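Ribokinase RBSK (Mycobacterium tuberculosis, PDB 3GO6) probably phosphorylates D-ribose at O-5, using ATP and a divalent cation, most likely magnesium, to give D-ribose 5-phosphate. Local coordinates at residues A[89-92]-A[93-97]; A[180-183]-A[184-187]; A[263-266]-A[267-270]. One frame throughout, in Å; residues are numbered along the deposited sequence.

Contact 1 (A[89-92]-A[93-97]); sequences RAHL and RANAV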
ATOM      1  N   ARG A  89      -5.667 -18.297   2.261  1.00 13.65           N
ATOM      2  CA  ARG A  89      -5.826 -19.729   2.527  1.00 15.22           C
ATOM      3  C   ARG A  89      -5.426 -20.586   1.321  1.00 14.99           C
ATOM      4  O   ARG A  89      -4.773 -21.610   1.466  1.00 15.61           O
ATOM      5  CB  ARG A  89      -7.292 -20.050   2.875  1.00 14.79           C
ATOM      6  CG  ARG A  89      -7.751 -19.623   4.247  1.00 16.63           C
ATOM      7  CD  ARG A  89      -9.317 -19.606   4.300  1.00 18.91           C
ATOM      8  NE  ARG A  89      -9.817 -19.157   5.614  1.00 23.55           N
ATOM      9  CZ  ARG A  89      -9.769 -19.927   6.686  1.00 25.13           C
ATOM     10  NH1 ARG A  89      -9.256 -21.144   6.567  1.00 27.56           N
ATOM     11  NH2 ARG A  89     -10.221 -19.495   7.861  1.00 26.78           N
ATOM     12  N   ALA A  90      -5.862 -20.185   0.138  1.00 15.89           N
ATOM     13  CA  ALA A  90      -5.581 -20.953  -1.073  1.00 16.22           C
ATOM     14  C   ALA A  90      -4.067 -20.969  -1.351  1.00 15.84           C
ATOM     15  O   ALA A  90      -3.525 -21.980  -1.800  1.00 16.16           O
ATOM     16  CB  ALA A  90      -6.337 -20.366  -2.246  1.00 15.82           C
ATOM     17  N   HIS A  91      -3.387 -19.854  -1.081  1.00 15.66           N
ATOM     18  CA  HIS A  91      -1.912 -19.780  -1.236  1.00 15.30           C
ATOM     19  C   HIS A  91      -1.224 -20.851  -0.381  1.00 15.20           C
ATOM     20  O   HIS A  91      -0.317 -21.563  -0.864  1.00 15.45           O
ATOM     21  CB  HIS A  91      -1.386 -18.356  -0.894  1.00 14.87           C
ATOM     22  CG  HIS A  91       0.112 -18.255  -0.783  1.00 16.44           C
ATOM     23  ND1 HIS A  91       0.961 -18.451  -1.852  1.00 16.89           N
ATOM     24  CD2 HIS A  91       0.907 -17.946   0.271  1.00 17.23           C
ATOM     25  CE1 HIS A  91       2.215 -18.278  -1.460  1.00 18.78           C
ATOM     26  NE2 HIS A  91       2.208 -17.959  -0.178  1.00 17.36           N
ATOM     27  N   LEU A  92      -1.658 -20.979   0.870  1.00 14.65           N
ATOM     28  CA  LEU A  92      -1.114 -21.983   1.788  1.00 15.10           C
ATOM     29  C   LEU A  92      -1.441 -23.420   1.353  1.00 15.91           C
ATOM     30  O   LEU A  92      -0.544 -24.274   1.285  1.00 16.09           O
ATOM     31  CB  LEU A  92      -1.558 -21.703   3.224  1.00 14.27           C
ATOM     32  CG  LEU A  92      -0.835 -20.479   3.829  1.00 14.74           C
ATOM     33  CD1 LEU A  92      -1.562 -19.932   5.045  1.00 13.57           C
ATOM     34  CD2 LEU A  92       0.619 -20.824   4.180  1.00 15.55           C
ATOM     35  N   ARG A  93      -2.704 -23.674   1.008  1.00 16.72           N
ATOM     36  CA  ARG A  93      -3.098 -24.990   0.457  1.00 18.20           C
ATOM     37  C   ARG A  93      -2.309 -25.369  -0.788  1.00 17.82           C
ATOM     38  O   ARG A  93      -1.916 -26.528  -0.936  1.00 18.45           O
ATOM     39  CB  ARG A  93      -4.600 -25.044   0.125  1.00 17.87           C
ATOM     40  CG  ARG A  93      -5.534 -24.890   1.317  1.00 20.32           C
ATOM     41  CD  ARG A  93      -6.998 -25.379   0.946  1.00 21.39           C
ATOM     42  NE  ARG A  93      -7.453 -24.769  -0.314  1.00 26.13           N
ATOM     43  CZ  ARG A  93      -8.106 -23.611  -0.416  1.00 25.54           C
ATOM     44  NH1 ARG A  93      -8.425 -22.905   0.657  1.00 25.11           N
ATOM     45  NH2 ARG A  93      -8.438 -23.155  -1.610  1.00 29.34           N
ATOM     46  N   ALA A  94      -2.079 -24.404  -1.681  1.00 18.29           N
ATOM     47  CA  ALA A  94      -1.349 -24.636  -2.927  1.00 18.96           C
ATOM     48  C   ALA A  94       0.091 -25.072  -2.655  1.00 20.05           C
ATOM     49  O   ALA A  94       0.726 -25.708  -3.509  1.00 20.37           O
ATOM     50  CB  ALA A  94      -1.352 -23.372  -3.793  1.00 19.56           C
ATOM     51  N   ASN A  95       0.597 -24.733  -1.467  1.00 18.78           N
ATOM     52  CA  ASN A  95       1.976 -25.056  -1.071  1.00 19.48           C
ATOM     53  C   ASN A  95       2.108 -26.187  -0.054  1.00 19.03           C
ATOM     54  O   ASN A  95       3.162 -26.350   0.581  1.00 20.24           O
ATOM     55  CB  ASN A  95       2.677 -23.780  -0.576  1.00 18.52           C
ATOM     56  CG  ASN A  95       3.036 -22.859  -1.713  1.00 18.17           C
ATOM     57  OD1 ASN A  95       3.983 -23.121  -2.456  1.00 18.23           O
ATOM     58  ND2 ASN A  95       2.271 -21.789  -1.883  1.00 17.69           N
ATOM     59  N   ALA A  96       1.034 -26.968   0.088  1.00 19.77           N
ATOM     60  CA  ALA A  96       0.969 -28.148   0.979  1.00 19.46           C
ATOM     61  C   ALA A  96       1.105 -27.832   2.470  1.00 19.66           C
ATOM     62  O   ALA A  96       1.553 -28.678   3.261  1.00 20.07           O
ATOM     63  CB  ALA A  96       1.983 -29.254   0.538  1.00 20.66           C
ATOM     64  N   VAL A  97       0.683 -26.634   2.870  1.00 18.13           N
ATOM     65  CA  VAL A  97       0.710 -26.258   4.279  1.00 17.28           C
ATOM     66  C   VAL A  97      -0.672 -26.549   4.845  1.00 17.88           C
ATOM     67  O   VAL A  97      -1.680 -26.045   4.324  1.00 17.64           O
ATOM     68  CB  VAL A  97       1.053 -24.744   4.465  1.00 17.04           C
ATOM     69  CG1 VAL A  97       0.931 -24.341   5.915  1.00 15.91           C
ATOM     70  CG2 VAL A  97       2.475 -24.409   3.911  1.00 16.98           C
TER

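Contact 2 (A[180-183]-A[184-187]); sequences GQDR and SSLQ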
ATOM      1  N   GLY A 180      10.782  -4.717  19.575  1.00 24.97           N
ATOM      2  CA  GLY A 180       9.965  -3.780  20.353  1.00 26.88           C
ATOM      3  C   GLY A 180       8.608  -4.265  20.826  1.00 28.36           C
ATOM      4  O   GLY A 180       7.761  -3.465  21.215  1.00 29.10           O
ATOM      5  N   GLN A 181       8.384  -5.569  20.823  1.00 29.57           N
ATOM      6  CA  GLN A 181       7.112  -6.096  21.299  1.00 31.13           C
ATOM      7  C   GLN A 181       7.019  -6.127  22.847  1.00 32.87           C
ATOM      8  O   GLN A 181       7.893  -5.569  23.533  1.00 33.45           O
ATOM      9  CB  GLN A 181       6.805  -7.442  20.633  1.00 30.89           C
ATOM     10  CG  GLN A 181       6.629  -7.335  19.093  1.00 30.10           C
ATOM     11  CD  GLN A 181       5.753  -6.163  18.683  1.00 28.50           C
ATOM     12  OE1 GLN A 181       6.247  -5.129  18.204  1.00 29.82           O
ATOM     13  NE2 GLN A 181       4.448  -6.314  18.866  1.00 23.58           N
ATOM     14  N   ASP A 182       5.949  -6.730  23.374  1.00 34.29           N
ATOM     15  CA  ASP A 182       5.646  -6.735  24.825  1.00 35.63           C
ATOM     16  C   ASP A 182       6.815  -7.311  25.632  1.00 35.41           C
ATOM     17  O   ASP A 182       7.034  -8.529  25.627  1.00 35.62           O
ATOM     18  CB  ASP A 182       4.360  -7.526  25.102  1.00 36.00           C
ATOM     19  CG  ASP A 182       3.931  -7.468  26.583  1.00 38.93           C
ATOM     20  OD1 ASP A 182       3.259  -6.480  26.986  1.00 40.19           O
ATOM     21  OD2 ASP A 182       4.260  -8.418  27.333  1.00 40.09           O
ATOM     22  N   ARG A 183       7.554  -6.432  26.309  1.00 35.03           N
ATOM     23  CA  ARG A 183       8.808  -6.790  26.984  1.00 34.98           C
ATOM     24  C   ARG A 183       8.693  -7.937  27.998  1.00 34.32           C
ATOM     25  O   ARG A 183       9.564  -8.817  28.054  1.00 34.18           O
ATOM     26  CB  ARG A 183       9.430  -5.549  27.632  1.00 35.31           C
ATOM     27  CG  ARG A 183      10.815  -5.737  28.257  1.00 36.55           C
ATOM     28  CD  ARG A 183      11.919  -6.003  27.233  1.00 39.06           C
ATOM     29  NE  ARG A 183      11.633  -5.403  25.929  1.00 40.32           N
ATOM     30  CZ  ARG A 183      12.352  -5.610  24.826  1.00 39.96           C
ATOM     31  NH1 ARG A 183      13.428  -6.394  24.856  1.00 38.04           N
ATOM     32  NH2 ARG A 183      11.985  -5.028  23.687  1.00 39.34           N
ATOM     33  N   SER A 184       7.619  -7.935  28.783  1.00 33.27           N
ATOM     34  CA  SER A 184       7.429  -8.955  29.817  1.00 32.68           C
ATOM     35  C   SER A 184       7.207 -10.352  29.216  1.00 31.58           C
ATOM     36  O   SER A 184       7.825 -11.332  29.660  1.00 31.28           O
ATOM     37  CB  SER A 184       6.270  -8.566  30.751  1.00 33.02           C
ATOM     38  OG  SER A 184       6.008  -9.587  31.707  1.00 35.64           O
ATOM     39  N   SER A 185       6.322 -10.442  28.223  1.00 29.83           N
ATOM     40  CA  SER A 185       6.121 -11.687  27.473  1.00 28.78           C
ATOM     41  C   SER A 185       7.387 -12.107  26.733  1.00 27.00           C
ATOM     42  O   SER A 185       7.680 -13.292  26.628  1.00 26.11           O
ATOM     43  CB  SER A 185       5.001 -11.522  26.446  1.00 29.24           C
ATOM     44  OG  SER A 185       3.757 -11.261  27.069  1.00 33.06           O
ATOM     45  N   LEU A 186       8.119 -11.126  26.209  1.00 25.56           N
ATOM     46  CA  LEU A 186       9.373 -11.392  25.503  1.00 24.82           C
ATOM     47  C   LEU A 186      10.387 -12.027  26.430  1.00 24.44           C
ATOM     48  O   LEU A 186      11.111 -12.934  26.030  1.00 23.79           O
ATOM     49  CB  LEU A 186       9.978 -10.110  24.925  1.00 24.18           C
ATOM     50  CG  LEU A 186       9.423  -9.494  23.641  1.00 24.73           C
ATOM     51  CD1 LEU A 186      10.162  -8.191  23.333  1.00 24.91           C
ATOM     52  CD2 LEU A 186       9.499 -10.468  22.451  1.00 23.58           C
ATOM     53  N   GLN A 187      10.466 -11.518  27.662  1.00 24.49           N
ATOM     54  CA  GLN A 187      11.405 -12.072  28.634  1.00 24.61           C
ATOM     55  C   GLN A 187      11.072 -13.519  28.968  1.00 24.00           C
ATOM     56  O   GLN A 187      11.972 -14.345  29.067  1.00 24.49           O
ATOM     57  CB  GLN A 187      11.479 -11.198  29.885  1.00 25.46           C
ATOM     58  CG  GLN A 187      12.203  -9.887  29.636  1.00 27.11           C
ATOM     59  CD  GLN A 187      11.876  -8.836  30.674  1.00 33.34           C
ATOM     60  OE1 GLN A 187      10.924  -8.979  31.452  1.00 35.08           O
ATOM     61  NE2 GLN A 187      12.650  -7.758  30.678  1.00 33.70           N
TER
HETATM   62  O   HOH W   1       5.214  -5.912  29.086  1.00 49.20           O

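Contact 3 (A[263-266]-A[267-270]); sequences GSPA and ERLR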
ATOM      1  N   GLY A 263      20.357 -32.393  20.186  1.00 37.19           N
ATOM      2  CA  GLY A 263      20.975 -32.222  18.876  1.00 37.25           C
ATOM      3  C   GLY A 263      22.501 -32.224  18.874  1.00 37.02           C
ATOM      4  O   GLY A 263      23.157 -31.936  19.903  1.00 37.13           O
ATOM      5  N   SER A 264      23.059 -32.540  17.704  1.00 36.01           N
ATOM      6  CA  SER A 264      24.503 -32.523  17.501  1.00 34.82           C
ATOM      7  C   SER A 264      24.940 -31.260  16.760  1.00 33.83           C
ATOM      8  O   SER A 264      24.156 -30.681  15.974  1.00 33.62           O
ATOM      9  CB  SER A 264      24.942 -33.759  16.722  1.00 35.10           C
ATOM     10  OG  SER A 264      24.630 -33.631  15.344  1.00 36.07           O
ATOM     11  N   PRO A 265      26.184 -30.818  17.013  1.00 32.31           N
ATOM     12  CA  PRO A 265      26.746 -29.666  16.316  1.00 31.35           C
ATOM     13  C   PRO A 265      26.757 -29.784  14.781  1.00 30.33           C
ATOM     14  O   PRO A 265      26.619 -28.759  14.103  1.00 29.75           O
ATOM     15  CB  PRO A 265      28.180 -29.589  16.855  1.00 31.31           C
ATOM     16  CG  PRO A 265      28.115 -30.272  18.189  1.00 31.73           C
ATOM     17  CD  PRO A 265      27.122 -31.367  18.015  1.00 31.97           C
ATOM     18  N   ALA A 266      26.935 -31.001  14.258  1.00 29.24           N
ATOM     19  CA  ALA A 266      27.057 -31.227  12.814  1.00 28.52           C
ATOM     20  C   ALA A 266      25.715 -31.056  12.117  1.00 27.93           C
ATOM     21  O   ALA A 266      25.645 -30.544  11.000  1.00 27.27           O
ATOM     22  CB  ALA A 266      27.594 -32.606  12.532  1.00 28.62           C
ATOM     23  N   GLU A 267      24.663 -31.533  12.775  1.00 27.00           N
ATOM     24  CA  GLU A 267      23.304 -31.386  12.273  1.00 26.67           C
ATOM     25  C   GLU A 267      22.879 -29.919  12.296  1.00 25.25           C
ATOM     26  O   GLU A 267      22.228 -29.456  11.366  1.00 24.76           O
ATOM     27  CB  GLU A 267      22.336 -32.212  13.113  1.00 27.32           C
ATOM     28  CG  GLU A 267      22.458 -33.720  12.944  1.00 30.83           C
ATOM     29  CD  GLU A 267      21.752 -34.464  14.074  1.00 34.88           C
ATOM     30  OE1 GLU A 267      22.027 -34.162  15.260  1.00 38.11           O
ATOM     31  OE2 GLU A 267      20.901 -35.324  13.779  1.00 37.10           O
ATOM     32  N   ARG A 268      23.242 -29.200  13.357  1.00 23.94           N
ATOM     33  CA  ARG A 268      22.975 -27.764  13.436  1.00 23.10           C
ATOM     34  C   ARG A 268      23.723 -26.977  12.356  1.00 22.90           C
ATOM     35  O   ARG A 268      23.138 -26.099  11.698  1.00 21.82           O
ATOM     36  CB  ARG A 268      23.276 -27.215  14.832  1.00 22.91           C
ATOM     37  CG  ARG A 268      22.277 -27.713  15.906  1.00 24.19           C
ATOM     38  CD  ARG A 268      22.519 -27.005  17.230  1.00 25.84           C
ATOM     39  NE  ARG A 268      23.678 -27.543  17.951  1.00 26.26           N
ATOM     40  CZ  ARG A 268      23.608 -28.544  18.834  1.00 27.10           C
ATOM     41  NH1 ARG A 268      22.434 -29.104  19.122  1.00 27.63           N
ATOM     42  NH2 ARG A 268      24.708 -28.977  19.442  1.00 25.93           N
ATOM     43  N   LEU A 269      25.010 -27.290  12.163  1.00 21.68           N
ATOM     44  CA  LEU A 269      25.782 -26.640  11.105  1.00 21.81           C
ATOM     45  C   LEU A 269      25.191 -26.908   9.709  1.00 20.84           C
ATOM     46  O   LEU A 269      25.152 -26.015   8.874  1.00 20.67           O
ATOM     47  CB  LEU A 269      27.271 -27.039  11.169  1.00 21.83           C
ATOM     48  CG  LEU A 269      28.204 -26.448  10.103  1.00 22.04           C
ATOM     49  CD1 LEU A 269      28.279 -24.924  10.217  1.00 22.18           C
ATOM     50  CD2 LEU A 269      29.603 -27.084  10.196  1.00 22.91           C
ATOM     51  N   ARG A 270      24.737 -28.135   9.462  1.00 21.11           N
ATOM     52  CA  ARG A 270      24.121 -28.470   8.177  1.00 21.03           C
ATOM     53  C   ARG A 270      22.820 -27.658   7.962  1.00 20.56           C
ATOM     54  O   ARG A 270      22.564 -27.173   6.865  1.00 20.34           O
ATOM     55  CB  ARG A 270      23.835 -29.966   8.099  1.00 21.73           C
ATOM     56  CG  ARG A 270      23.198 -30.417   6.799  1.00 23.86           C
ATOM     57  CD  ARG A 270      22.533 -31.794   6.949  1.00 27.11           C
ATOM     58  NE  ARG A 270      21.677 -32.100   5.796  1.00 29.87           N
ATOM     59  CZ  ARG A 270      20.359 -31.873   5.741  1.00 31.20           C
ATOM     60  NH1 ARG A 270      19.714 -31.339   6.772  1.00 30.11           N
ATOM     61  NH2 ARG A 270      19.684 -32.168   4.639  1.00 31.37           N
TER

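Contact 1 (A[89-92]-A[93-97])
L92 and V97 meet across a Schellman motif, which closes helix 83-94 of a beta-alpha-beta unit with strands 78-79 and 103-104. The carbonyl oxygen of L92 takes two backbone donors from opposite faces of its plane, N95 N and V97 N, with V97 N lying 3.1 Å from L92 O. A96 is the C-prime residue, its positive phi reversing the chain while A96 N bonds to R93 O. Beside the backbone bonds is the apolar contact that goes with this motif: L92 CD2 packs against the V97 side chain, nearest CG1 at 3.9 Å. N95 also turns its side chain back to the preceding carbonyl: with CG anti to the carbonyl carbon (chi1 -74°), N95 ND2 donates to H91 O at 2.8 Å. The same nitrogen lies obliquely to the H91 ring, amide and ring planes being 71° apart. R93, bent at chi3 (-50°), turns its guanidinium back along the helix, so that A90 CA sits over one face and R93 NH2 comes within 3.5 Å of A90 CB. Further out, V64 and F75 pack on L92. With ND2 on H91 O and OD1 held by R68 NH2 from helix 58-68, the N95 amide is probably fixed in rotation.

Contact 2 (A[180-183]-A[184-187])
From D182 to L186 the backbone passes out of a loop into the first turn of helix 183-192, and L186 N, 2.9 Å from D182 O, makes the first of the helical bonds here; Q187 N to R183 O follows. The side chain of D182 takes up S185 N, one of the N-H groups of the first turn. Its CG stands anti to the backbone N (chi1 -175°), which carries OD2 over the opening turn. OD2 accepts twice from one residue: S185 N meets it on the anti side at 3.0 Å, in a fairly straight bond (163°), and S185 OG comes from above the carboxylate plane, 2.9 Å from D182 OD2. This is an N-cap by aspartate, where a negative group faces the positive end of the helix dipole and would probably be stabilised by it. A water extends the cap, accepting from S184 N and donating weakly to D182 OD1. On another side of the turn R183 bends at chi2 and chi3 and lays its guanidinium over L186, whose CD1 lies above the centre of one face, 3.7 Å from R183 CZ. L186 CD1 also touches the backbone at Q181 O. The charge of R183 has its main partner beyond the turn, a salt bridge from NH2 to D205, while L151, V155, W206 and P207 pack on L186. Q187 crosses R183 at about a right angle, with its amide plane 82° from the guanidinium and NE2 3.6 Å from R183 CG.

Contact 3 (A[263-266]-A[267-270])
R268 reaches back past S264 and P265 to G263, and its path can be followed atom by atom. CB lies beside the carbonyl oxygens of S264 and P265. CG, anti to the carbonyl carbon, is 3.5 Å from S264 O, the same oxygen that accepts the backbone bond from R268 N. A bend at chi3 (-78°) then folds the tip over the helix start, so that S264 O comes to lie above the centre of one guanidinium face. NE forms a salt bridge with D228, next to strand 229-233. At the tip, NH1 donates weakly to P262 O, while NH2 gives a weak bond to G263 O, bent to 127°, and lies 3.7 Å from P265 CD. G263, with positive phi, has no side chain to stand where NH1 passes. Close to this arginine, S264 and E267 exchange bonds across the first turn. S264 OG, held between its backbone N and carbonyl carbon (chi1 76°), accepts a weak bond from E267 N at 3.3 Å. In return E267 OE1 accepts from S264 N at 3.1 Å, nearly along its C-O axis, and from S264 OG at 2.7 Å, on the anti side and out of the carboxylate plane. Two donors from one residue thus grip a single carboxylate oxygen. L269 packs on F231 and V233 of strand 229-233. Serine at the N-cap and glutamate three residues on form the capping box, which here opens helix 265-282.

The three contacts illustrate how helix ends are closed. Each lies on a different helix, 83-94, 183-192 and 265-282, so none shares an element with another, and nearest atoms are about 18 to 20 Å apart. Contact 1 ends its helix and is partly buried, with the side chain of H91 about 8 Å from the bound ribose; contacts 2 and 3 begin helices at the surface. At the C-terminus carbonyls are met by backbone and amide N-H; at the N-termini N-H groups are met by an aspartate in contact 2 and a serine and glutamate pair in contact 3. Each surface cap also carries an arginine bridged to an aspartate elsewhere in the chain.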